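Local coordinates for protein lysine-sensitive aspartokinase 3 (Escherichia coli, PDB 2J0W) that catalyses the ATP-dependent phosphorylation of L-aspartate to 4-phospho-L-aspartate, opening the pathway to lysine, the end product that inhibits it allosterically, at residues A[6-11]-A[35-40]; A[10-15]-A[220-225]; A[341-346]-A[415-420]. All blocks are in the same frame, centred on the assembly; numbering follows the deposited sequence.

Contact 1 (A[6-11]-A[35-40]). With ADP (adenosine-5'-diphosphate), chain D; ASP (aspartic acid), chain B.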
loop_
_atom_site.group_PDB
_atom_site.type_symbol
_atom_site.label_atom_id
_atom_site.label_comp_id
_atom_site.label_asym_id
_atom_site.label_seq_id
_atom_site.Cartn_x
_atom_site.Cartn_y
_atom_site.Cartn_z
ATOM N N VAL A 6 10.406 -36.547 8.808
ATOM C CA VAL A 6 11.643 -35.912 8.366
ATOM C C VAL A 6 12.130 -34.995 9.498
ATOM O O VAL A 6 11.375 -34.145 9.982
ATOM C CB VAL A 6 11.386 -35.084 7.088
ATOM C CG1 VAL A 6 12.640 -34.341 6.680
ATOM C CG2 VAL A 6 10.925 -36.005 5.964
ATOM N N SER A 7 13.378 -35.181 9.927
ATOM C CA SER A 7 13.964 -34.382 11.017
ATOM C C SER A 7 15.071 -33.428 10.549
ATOM O O SER A 7 15.915 -33.798 9.728
ATOM C CB SER A 7 14.536 -35.306 12.103
ATOM O OG SER A 7 13.506 -35.993 12.794
ATOM N N LYS A 8 15.085 -32.210 11.082
ATOM C CA LYS A 8 16.100 -31.241 10.686
ATOM C C LYS A 8 16.896 -30.712 11.866
ATOM O O LYS A 8 16.339 -30.360 12.907
ATOM C CB LYS A 8 15.455 -30.080 9.925
ATOM C CG LYS A 8 16.433 -29.034 9.392
ATOM C CD LYS A 8 16.764 -27.961 10.424
ATOM C CE LYS A 8 17.514 -26.805 9.765
ATOM N NZ LYS A 8 17.660 -25.593 10.634
ATOM N N PHE A 9 18.212 -30.655 11.688
ATOM C CA PHE A 9 19.111 -30.183 12.730
ATOM C C PHE A 9 19.955 -29.024 12.237
ATOM O O PHE A 9 20.577 -29.099 11.168
ATOM C CB PHE A 9 19.997 -31.333 13.183
ATOM C CG PHE A 9 19.230 -32.487 13.757
ATOM C CD1 PHE A 9 18.874 -32.502 15.105
ATOM C CD2 PHE A 9 18.863 -33.564 12.949
ATOM C CE1 PHE A 9 18.170 -33.571 15.644
ATOM C CE2 PHE A 9 18.157 -34.638 13.474
ATOM C CZ PHE A 9 17.810 -34.642 14.829
ATOM N N GLY A 10 19.961 -27.957 13.030
ATOM C CA GLY A 10 20.700 -26.758 12.689
ATOM C C GLY A 10 22.131 -26.724 13.190
ATOM O O GLY A 10 22.635 -27.700 13.752
ATOM N N GLY A 11 22.775 -25.575 12.994
ATOM C CA GLY A 11 24.158 -25.391 13.400
ATOM C C GLY A 11 24.467 -25.886 14.794
ATOM O O GLY A 11 25.194 -26.869 14.961
ATOM N N LEU A 35 14.406 -39.855 7.341
ATOM C CA LEU A 35 15.222 -38.873 6.645
ATOM C C LEU A 35 15.685 -37.780 7.596
ATOM O O LEU A 35 14.882 -37.173 8.313
ATOM C CB LEU A 35 14.437 -38.254 5.485
ATOM C CG LEU A 35 15.153 -37.229 4.594
ATOM C CD1 LEU A 35 16.401 -37.814 3.947
ATOM C CD2 LEU A 35 14.191 -36.786 3.530
ATOM N N VAL A 36 16.988 -37.536 7.609
ATOM C CA VAL A 36 17.526 -36.498 8.466
ATOM C C VAL A 36 18.131 -35.424 7.572
ATOM O O VAL A 36 18.731 -35.721 6.534
ATOM C CB VAL A 36 18.604 -37.057 9.424
ATOM C CG1 VAL A 36 19.104 -35.954 10.362
ATOM C CG2 VAL A 36 18.021 -38.207 10.225
ATOM N N VAL A 37 17.952 -34.173 7.969
ATOM C CA VAL A 37 18.476 -33.066 7.203
ATOM C C VAL A 37 19.385 -32.273 8.117
ATOM O O VAL A 37 18.963 -31.823 9.183
ATOM C CB VAL A 37 17.324 -32.196 6.677
ATOM C CG1 VAL A 37 17.857 -30.926 6.039
ATOM C CG2 VAL A 37 16.525 -32.994 5.667
ATOM N N LEU A 38 20.642 -32.118 7.714
ATOM C CA LEU A 38 21.601 -31.390 8.536
ATOM C C LEU A 38 22.113 -30.134 7.878
ATOM O O LEU A 38 22.261 -30.082 6.662
ATOM C CB LEU A 38 22.816 -32.258 8.845
ATOM C CG LEU A 38 22.676 -33.578 9.594
ATOM C CD1 LEU A 38 24.059 -34.211 9.689
ATOM C CD2 LEU A 38 22.083 -33.347 10.978
ATOM N N SER A 39 22.364 -29.125 8.701
ATOM C CA SER A 39 22.936 -27.871 8.245
ATOM C C SER A 39 24.390 -28.143 8.593
ATOM O O SER A 39 24.701 -29.183 9.165
ATOM C CB SER A 39 22.460 -26.682 9.093
ATOM O OG SER A 39 21.086 -26.382 8.926
ATOM N N ALA A 40 25.282 -27.219 8.269
ATOM C CA ALA A 40 26.680 -27.412 8.596
ATOM C C ALA A 40 26.821 -27.026 10.060
ATOM O O ALA A 40 25.963 -26.339 10.616
ATOM C CB ALA A 40 27.548 -26.522 7.717
HETATM P PB ADP D . 18.887 -23.235 13.450
HETATM O O1B ADP D . 18.380 -24.294 14.352
HETATM O O2B ADP D . 20.312 -23.484 13.020
HETATM O O3B ADP D . 17.961 -23.049 12.202
HETATM P PA ADP D . 18.654 -20.381 13.966
HETATM O O1A ADP D . 19.623 -19.516 14.682
HETATM O O2A ADP D . 18.616 -20.242 12.478
HETATM O O3A ADP D . 18.906 -21.896 14.317
HETATM O "O5'" ADP D . 17.264 -19.965 14.671
HETATM C "C5'" ADP D . 16.819 -20.216 16.042
HETATM C "C4'" ADP D . 16.677 -18.861 16.711
HETATM O "O4'" ADP D . 15.752 -17.906 16.113
HETATM C "C3'" ADP D . 16.291 -18.810 18.166
HETATM O "O3'" ADP D . 17.459 -19.330 18.842
HETATM C "C2'" ADP D . 16.025 -17.330 18.338
HETATM O "O2'" ADP D . 17.227 -16.607 18.548
HETATM C "C1'" ADP D . 15.387 -16.918 17.060
HETATM N N9 ADP D . 13.885 -16.588 17.132
HETATM C C8 ADP D . 13.403 -15.443 16.603
HETATM N N7 ADP D . 12.103 -15.269 16.728
HETATM C C5 ADP D . 11.707 -16.377 17.371
HETATM C C6 ADP D . 10.389 -16.776 17.807
HETATM N N6 ADP D . 9.318 -16.089 17.610
HETATM N N1 ADP D . 10.344 -18.017 18.471
HETATM C C2 ADP D . 11.486 -18.802 18.705
HETATM N N3 ADP D . 12.729 -18.420 18.295
HETATM C C4 ADP D . 12.793 -17.229 17.650
HETATM N N ASP B . 23.970 -23.667 6.612
HETATM C CA ASP B . 23.181 -22.556 6.085
HETATM C C ASP B . 23.454 -21.344 7.002
HETATM O O ASP B . 24.367 -21.442 7.859
HETATM C CB ASP B . 21.678 -22.966 6.023
HETATM C CG ASP B . 20.952 -23.185 7.370
HETATM O OD1 ASP B . 21.609 -23.011 8.444
HETATM O OD2 ASP B . 19.717 -23.536 7.362
HETATM O OXT ASP B . 22.716 -20.307 6.877
HETATM O O HOH W 1 20.007 -24.350 10.348
#
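Phe9 and Val36 meet at a ring edge: Val36 CG1 lies near the plane of the phenyl group, 3.5 Å from Phe9 CE2. With the ring beside its own backbone N (chi1 -61°), CD2 of Phe9 also comes close to Leu38 CD2, which approaches obliquely and lies 3.6 Å from Phe9 CB. On the reverse face of the sheet Val6 and Leu35 run side by side, with Val6 CG2 4.1 Å from Leu35 CD2. Four N-H...O bonds join the parallel strands in register, from Ser7 N to Leu35 O (3.0 Å, 169°) as far as Ser39 N to Phe9 O. Lys8 turns at chi2 and carries its chain past Val37 towards the nucleotide, where NZ lies 3.0 Å from ADP O3B and forms a salt bridge with Asp202. A water accepts from Lys8 NZ at 2.7 Å and lies within hydrogen-bonding distance of Ser39 OG, ADP O2B and OD1 of the bound aspartate, so it sits between the two ligands; Ser39 OG pairs with Ser201 too. Gly11 N donates to ADP O2B at 3.2 Å. Strand 5-9, helix 17-27 and strand 33-38 form a beta-alpha-beta unit; the C-terminal ends of its two parallel strands face the active site of the amino acid kinase fold.

Contact 2 (A[10-15]-A[220-225]). With ADP (adenosine-5'-diphosphate), chain D.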
loop_
_atom_site.group_PDB
_atom_site.type_symbol
_atom_site.label_atom_id
_atom_site.label_comp_id
_atom_site.label_asym_id
_atom_site.label_seq_id
_atom_site.Cartn_x
_atom_site.Cartn_y
_atom_site.Cartn_z
ATOM N N GLY A 10 19.961 -27.957 13.030
ATOM C CA GLY A 10 20.700 -26.758 12.689
ATOM C C GLY A 10 22.131 -26.724 13.190
ATOM O O GLY A 10 22.635 -27.700 13.752
ATOM N N GLY A 11 22.775 -25.575 12.994
ATOM C CA GLY A 11 24.158 -25.391 13.400
ATOM C C GLY A 11 24.467 -25.886 14.794
ATOM O O GLY A 11 25.194 -26.869 14.961
ATOM N N THR A 12 23.912 -25.209 15.795
ATOM C CA THR A 12 24.137 -25.587 17.186
ATOM C C THR A 12 23.889 -27.072 17.444
ATOM O O THR A 12 24.613 -27.697 18.218
ATOM C CB THR A 12 23.233 -24.796 18.126
ATOM O OG1 THR A 12 21.866 -25.009 17.756
ATOM C CG2 THR A 12 23.560 -23.319 18.057
ATOM N N SER A 13 22.882 -27.640 16.786
ATOM C CA SER A 13 22.541 -29.049 16.985
ATOM C C SER A 13 23.548 -30.054 16.429
ATOM O O SER A 13 23.393 -31.258 16.618
ATOM C CB SER A 13 21.161 -29.342 16.393
ATOM O OG SER A 13 20.188 -28.520 17.007
ATOM N N VAL A 14 24.565 -29.578 15.726
ATOM C CA VAL A 14 25.567 -30.488 15.187
ATOM C C VAL A 14 26.894 -29.757 15.176
ATOM O O VAL A 14 27.785 -30.051 14.363
ATOM C CB VAL A 14 25.224 -30.937 13.750
ATOM C CG1 VAL A 14 23.859 -31.606 13.733
ATOM C CG2 VAL A 14 25.257 -29.733 12.800
ATOM N N ALA A 15 27.003 -28.801 16.097
ATOM C CA ALA A 15 28.184 -27.974 16.240
ATOM C C ALA A 15 29.386 -28.813 16.573
ATOM O O ALA A 15 30.484 -28.537 16.115
ATOM C CB ALA A 15 27.962 -26.929 17.328
ATOM N N TRP A 220 14.651 -29.243 14.731
ATOM C CA TRP A 220 15.376 -29.232 15.994
ATOM C C TRP A 220 16.348 -28.058 16.048
ATOM O O TRP A 220 17.329 -28.024 15.323
ATOM C CB TRP A 220 16.107 -30.566 16.183
ATOM C CG TRP A 220 15.147 -31.720 16.401
ATOM C CD1 TRP A 220 14.779 -32.680 15.495
ATOM C CD2 TRP A 220 14.370 -31.966 17.579
ATOM N NE1 TRP A 220 13.815 -33.502 16.035
ATOM C CE2 TRP A 220 13.548 -33.085 17.315
ATOM C CE3 TRP A 220 14.286 -31.345 18.835
ATOM C CZ2 TRP A 220 12.655 -33.596 18.260
ATOM C CZ3 TRP A 220 13.397 -31.853 19.774
ATOM C CH2 TRP A 220 12.596 -32.968 19.481
ATOM N N THR A 221 16.067 -27.092 16.914
ATOM C CA THR A 221 16.917 -25.916 17.020
ATOM C C THR A 221 17.544 -25.747 18.400
ATOM O O THR A 221 17.733 -26.728 19.110
ATOM C CB THR A 221 16.128 -24.643 16.634
ATOM O OG1 THR A 221 16.948 -23.487 16.835
ATOM C CG2 THR A 221 14.883 -24.527 17.460
ATOM N N ASP A 222 17.872 -24.507 18.767
ATOM C CA ASP A 222 18.497 -24.206 20.054
ATOM C C ASP A 222 17.525 -23.479 20.995
ATOM O O ASP A 222 17.932 -22.785 21.933
ATOM C CB ASP A 222 19.749 -23.351 19.831
ATOM C CG ASP A 222 19.429 -21.939 19.371
ATOM O OD1 ASP A 222 18.248 -21.649 19.106
ATOM O OD2 ASP A 222 20.359 -21.110 19.275
ATOM N N VAL A 223 16.234 -23.645 20.724
ATOM C CA VAL A 223 15.170 -23.030 21.512
ATOM C C VAL A 223 13.967 -23.959 21.440
ATOM O O VAL A 223 13.544 -24.340 20.358
ATOM C CB VAL A 223 14.793 -21.656 20.947
ATOM C CG1 VAL A 223 13.294 -21.448 21.039
ATOM C CG2 VAL A 223 15.528 -20.577 21.709
ATOM N N PRO A 224 13.390 -24.317 22.596
ATOM C CA PRO A 224 12.236 -25.213 22.699
ATOM C C PRO A 224 10.920 -24.669 22.171
ATOM O O PRO A 224 10.084 -24.218 22.952
ATOM C CB PRO A 224 12.175 -25.497 24.186
ATOM C CG PRO A 224 12.542 -24.185 24.753
ATOM C CD PRO A 224 13.740 -23.780 23.922
ATOM N N GLY A 225 10.742 -24.726 20.849
ATOM C CA GLY A 225 9.515 -24.250 20.221
ATOM C C GLY A 225 9.526 -22.838 19.655
ATOM O O GLY A 225 10.574 -22.200 19.562
HETATM P PB ADP D . 18.887 -23.235 13.450
HETATM O O1B ADP D . 18.380 -24.294 14.352
HETATM O O2B ADP D . 20.312 -23.484 13.020
HETATM O O3B ADP D . 17.961 -23.049 12.202
HETATM P PA ADP D . 18.654 -20.381 13.966
HETATM O O1A ADP D . 19.623 -19.516 14.682
HETATM O O2A ADP D . 18.616 -20.242 12.478
HETATM O O3A ADP D . 18.906 -21.896 14.317
HETATM O "O5'" ADP D . 17.264 -19.965 14.671
HETATM C "C5'" ADP D . 16.819 -20.216 16.042
HETATM C "C4'" ADP D . 16.677 -18.861 16.711
HETATM O "O4'" ADP D . 15.752 -17.906 16.113
HETATM C "C3'" ADP D . 16.291 -18.810 18.166
HETATM O "O3'" ADP D . 17.459 -19.330 18.842
HETATM C "C2'" ADP D . 16.025 -17.330 18.338
HETATM O "O2'" ADP D . 17.227 -16.607 18.548
HETATM C "C1'" ADP D . 15.387 -16.918 17.060
HETATM N N9 ADP D . 13.885 -16.588 17.132
HETATM C C8 ADP D . 13.403 -15.443 16.603
HETATM N N7 ADP D . 12.103 -15.269 16.728
HETATM C C5 ADP D . 11.707 -16.377 17.371
HETATM C C6 ADP D . 10.389 -16.776 17.807
HETATM N N6 ADP D . 9.318 -16.089 17.610
HETATM N N1 ADP D . 10.344 -18.017 18.471
HETATM C C2 ADP D . 11.486 -18.802 18.705
HETATM N N3 ADP D . 12.729 -18.420 18.295
HETATM C C4 ADP D . 12.793 -17.229 17.650
#
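Gly10 and Trp220 bring the two backbones together at a single weak hydrogen bond, Gly10 N to Trp220 O, which is long at 3.5 Å although its N-H...O angle of 156° is fair. A CB on Gly10 would fall only 2.1 Å from ADP O2B, so at this backbone position the phosphate excludes a side chain. Among the side chains, Thr12 and Asp222 cross at about a right angle, and Thr12 OG1 rests 3.4 Å from Asp222 CB, a contact with the methylene and not with the carboxylate. Asp222 has its CG lodged between its backbone N and carbonyl carbon (chi1 70°), which sends the carboxylate to the ribose: OD1 accepts from ADP O3' at 2.5 Å, so short that the exact length is doubtful though the pairing is clear, while OD2 forms a salt bridge with Arg232. With only a methyl group at Asp222, as in an alanine, the ribose hydroxyl would probably lose this acceptor and Arg232 its carboxylate mate. Thr221 turns to the phosphate end, OG1 donating to ADP O1B at 3.0 Å, so neighbouring residues grip ribose and beta-phosphate. The hydroxyl of Ser13 lies 3.4 Å from Trp220 O, but Ser279 OG is its stronger partner. Residues 10-15 form the loop from strand 5-9 to helix 17-27, and Ser13 O is bonded to Ser23 OG in that helix. On strand 216-221, Trp220 stacks on Phe9 of strand 5-9 and meets Phe275 of strand 274-278 edge-to-face.

Contact 3 (A[341-346]-A[415-420])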
loop_
_atom_site.group_PDB
_atom_site.type_symbol
_atom_site.label_atom_id
_atom_site.label_comp_id
_atom_site.label_asym_id
_atom_site.label_seq_id
_atom_site.Cartn_x
_atom_site.Cartn_y
_atom_site.Cartn_z
ATOM N N LEU A 341 5.599 -5.430 1.921
ATOM C CA LEU A 341 4.819 -4.321 2.442
ATOM C C LEU A 341 4.866 -3.018 1.636
ATOM O O LEU A 341 5.926 -2.410 1.482
ATOM C CB LEU A 341 5.245 -4.043 3.896
ATOM C CG LEU A 341 4.985 -5.151 4.928
ATOM C CD1 LEU A 341 5.631 -4.799 6.257
ATOM C CD2 LEU A 341 3.494 -5.338 5.109
ATOM N N ILE A 342 3.701 -2.595 1.138
ATOM C CA ILE A 342 3.571 -1.358 0.372
ATOM C C ILE A 342 2.490 -0.465 0.976
ATOM O O ILE A 342 1.486 -0.956 1.512
ATOM C CB ILE A 342 3.178 -1.617 -1.102
ATOM C CG1 ILE A 342 4.258 -2.433 -1.800
ATOM C CG2 ILE A 342 2.989 -0.297 -1.824
ATOM C CD1 ILE A 342 4.052 -2.547 -3.290
ATOM N N THR A 343 2.709 0.845 0.882
ATOM C CA THR A 343 1.780 1.848 1.387
ATOM C C THR A 343 1.756 3.002 0.376
ATOM O O THR A 343 2.815 3.441 -0.076
ATOM C CB THR A 343 2.220 2.357 2.795
ATOM O OG1 THR A 343 1.180 2.077 3.739
ATOM C CG2 THR A 343 2.495 3.854 2.788
ATOM N N THR A 344 0.564 3.482 0.010
ATOM C CA THR A 344 0.457 4.579 -0.962
ATOM C C THR A 344 -0.346 5.787 -0.498
ATOM O O THR A 344 -1.012 5.765 0.533
ATOM C CB THR A 344 -0.180 4.111 -2.295
ATOM O OG1 THR A 344 -1.530 3.689 -2.064
ATOM C CG2 THR A 344 0.598 2.960 -2.887
ATOM N N SER A 345 -0.255 6.852 -1.278
ATOM C CA SER A 345 -0.993 8.079 -1.020
ATOM C C SER A 345 -1.004 8.819 -2.350
ATOM O O SER A 345 -0.095 9.603 -2.667
ATOM C CB SER A 345 -0.323 8.923 0.065
ATOM O OG SER A 345 -1.069 10.115 0.292
ATOM N N GLU A 346 -2.048 8.544 -3.128
ATOM C CA GLU A 346 -2.214 9.118 -4.457
ATOM C C GLU A 346 -1.133 8.537 -5.331
ATOM O O GLU A 346 -1.118 7.336 -5.568
ATOM C CB GLU A 346 -2.083 10.633 -4.438
ATOM C CG GLU A 346 -3.201 11.319 -3.691
ATOM C CD GLU A 346 -3.161 12.818 -3.844
ATOM O OE1 GLU A 346 -3.430 13.311 -4.964
ATOM O OE2 GLU A 346 -2.852 13.497 -2.839
ATOM N N ILE A 415 7.091 6.525 14.371
ATOM C CA ILE A 415 6.606 5.473 13.512
ATOM C C ILE A 415 6.730 6.053 12.115
ATOM O O ILE A 415 6.200 7.129 11.836
ATOM C CB ILE A 415 5.192 5.127 13.869
ATOM C CG1 ILE A 415 5.189 4.768 15.355
ATOM C CG2 ILE A 415 4.689 3.982 12.985
ATOM C CD1 ILE A 415 3.949 4.138 15.855
ATOM N N ARG A 416 7.457 5.347 11.250
ATOM C CA ARG A 416 7.717 5.807 9.891
ATOM C C ARG A 416 6.781 5.282 8.816
ATOM O O ARG A 416 6.609 5.903 7.756
ATOM C CB ARG A 416 9.146 5.438 9.502
ATOM C CG ARG A 416 9.521 5.831 8.081
ATOM C CD ARG A 416 9.657 7.336 7.931
ATOM N NE ARG A 416 10.028 7.702 6.566
ATOM C CZ ARG A 416 9.165 7.844 5.563
ATOM N NH1 ARG A 416 7.868 7.663 5.769
ATOM N NH2 ARG A 416 9.604 8.146 4.348
ATOM N N MET A 417 6.183 4.133 9.077
ATOM C CA MET A 417 5.313 3.533 8.090
ATOM C C MET A 417 4.377 2.592 8.809
ATOM O O MET A 417 4.777 1.909 9.747
ATOM C CB MET A 417 6.161 2.757 7.074
ATOM C CG MET A 417 5.438 2.233 5.850
ATOM S SD MET A 417 4.486 0.741 6.173
ATOM C CE MET A 417 5.739 -0.335 6.762
ATOM N N ILE A 418 3.117 2.590 8.407
ATOM C CA ILE A 418 2.182 1.676 9.011
ATOM C C ILE A 418 1.456 1.048 7.852
ATOM O O ILE A 418 0.895 1.731 7.010
ATOM C CB ILE A 418 1.194 2.383 9.941
ATOM C CG1 ILE A 418 1.965 3.213 10.965
ATOM C CG2 ILE A 418 0.356 1.345 10.678
ATOM C CD1 ILE A 418 1.097 3.886 11.977
ATOM N N CYS A 419 1.509 -0.266 7.781
ATOM C CA CYS A 419 0.850 -0.957 6.701
ATOM C C CYS A 419 -0.056 -1.958 7.363
ATOM O O CYS A 419 0.415 -2.886 8.032
ATOM C CB CYS A 419 1.876 -1.656 5.818
ATOM S SG CYS A 419 1.145 -2.436 4.394
ATOM N N TYR A 420 -1.359 -1.754 7.187
ATOM C CA TYR A 420 -2.359 -2.616 7.799
ATOM C C TYR A 420 -3.695 -2.598 7.085
ATOM O O TYR A 420 -4.154 -1.549 6.622
ATOM C CB TYR A 420 -2.554 -2.187 9.247
ATOM C CG TYR A 420 -3.750 -2.780 9.948
ATOM C CD1 TYR A 420 -3.938 -4.163 10.015
ATOM C CD2 TYR A 420 -4.683 -1.955 10.573
ATOM C CE1 TYR A 420 -5.021 -4.705 10.688
ATOM C CE2 TYR A 420 -5.768 -2.487 11.249
ATOM C CZ TYR A 420 -5.930 -3.860 11.307
ATOM O OH TYR A 420 -6.991 -4.377 12.002
#
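Cys419 extends its SG opposite its backbone N (chi1 -176°), a torsion that delivers the sulfur to strand 341-345, where it ends 3.3 Å from Ile342 O and 3.8 Å from Leu341 CD2. Leu341 has CG beside its own N (chi1 -64°), which brings its forked end to the other strand, CD2 at Cys419 and CD1 4.5 Å from Met417 CE. The sulfur of Met417, SD, lies 4.3 Å from Thr343 OG1. The one hydrogen bond between the segments is weak: Thr343 OG1 donates to Ile418 O at 3.3 Å, a side-chain hydroxyl meeting a main-chain carbonyl. No backbone-to-backbone bond accompanies it, and the axes explain why, since the short strands cross at 104° with a closest approach of 7.0 Å. They pack face to face, through the inward side chains of Leu341, Thr343, Met417 and Cys419, whereas the CB atoms of Ile342 and Ile418 point away. Both strands come from the ACT portion of the chain, which carries two successive ACT sequences, 341-345 in the first and 417-420 in the second; each is hydrogen-bonded to its own antiparallel neighbour, 348-353 and 426-432 respectively. The region is required for homodimerization, and the second subunit is close at hand: Ile342 N bonds to Thr344 OG1 of that subunit, with the reciprocal bond also made, and Ile418 and Tyr420 pair antiparallel with one of its strands. Further along strand 341-345 and just past its end, Ser345 and Glu346 belong to the allosteric lysine site, shared between the two partners; here Ser345 OG is hydrogen-bonded to Asn426 ND2 of the second subunit.

Contacts 1 and 2 share Gly10 and Gly11, have centres about 9 Å apart and both touch ADP; strand 5-9 lies between 33-38 and 216-221 in one sheet. Contacts 1 and 3 are buried; contact 1, with 471 Å² between its segments, has a regular series of main-chain bonds, whereas contact 2, at 171 Å² and only partly buried, has weak direct bonds and a nucleotide gripped from both segments. Contact 3 lies across the chain, its centre about 38 Å and 36 Å from the centres of the other two. It sits at the subunit interface and relies on sulfur and methyl groups between crossed strands instead of paired backbones.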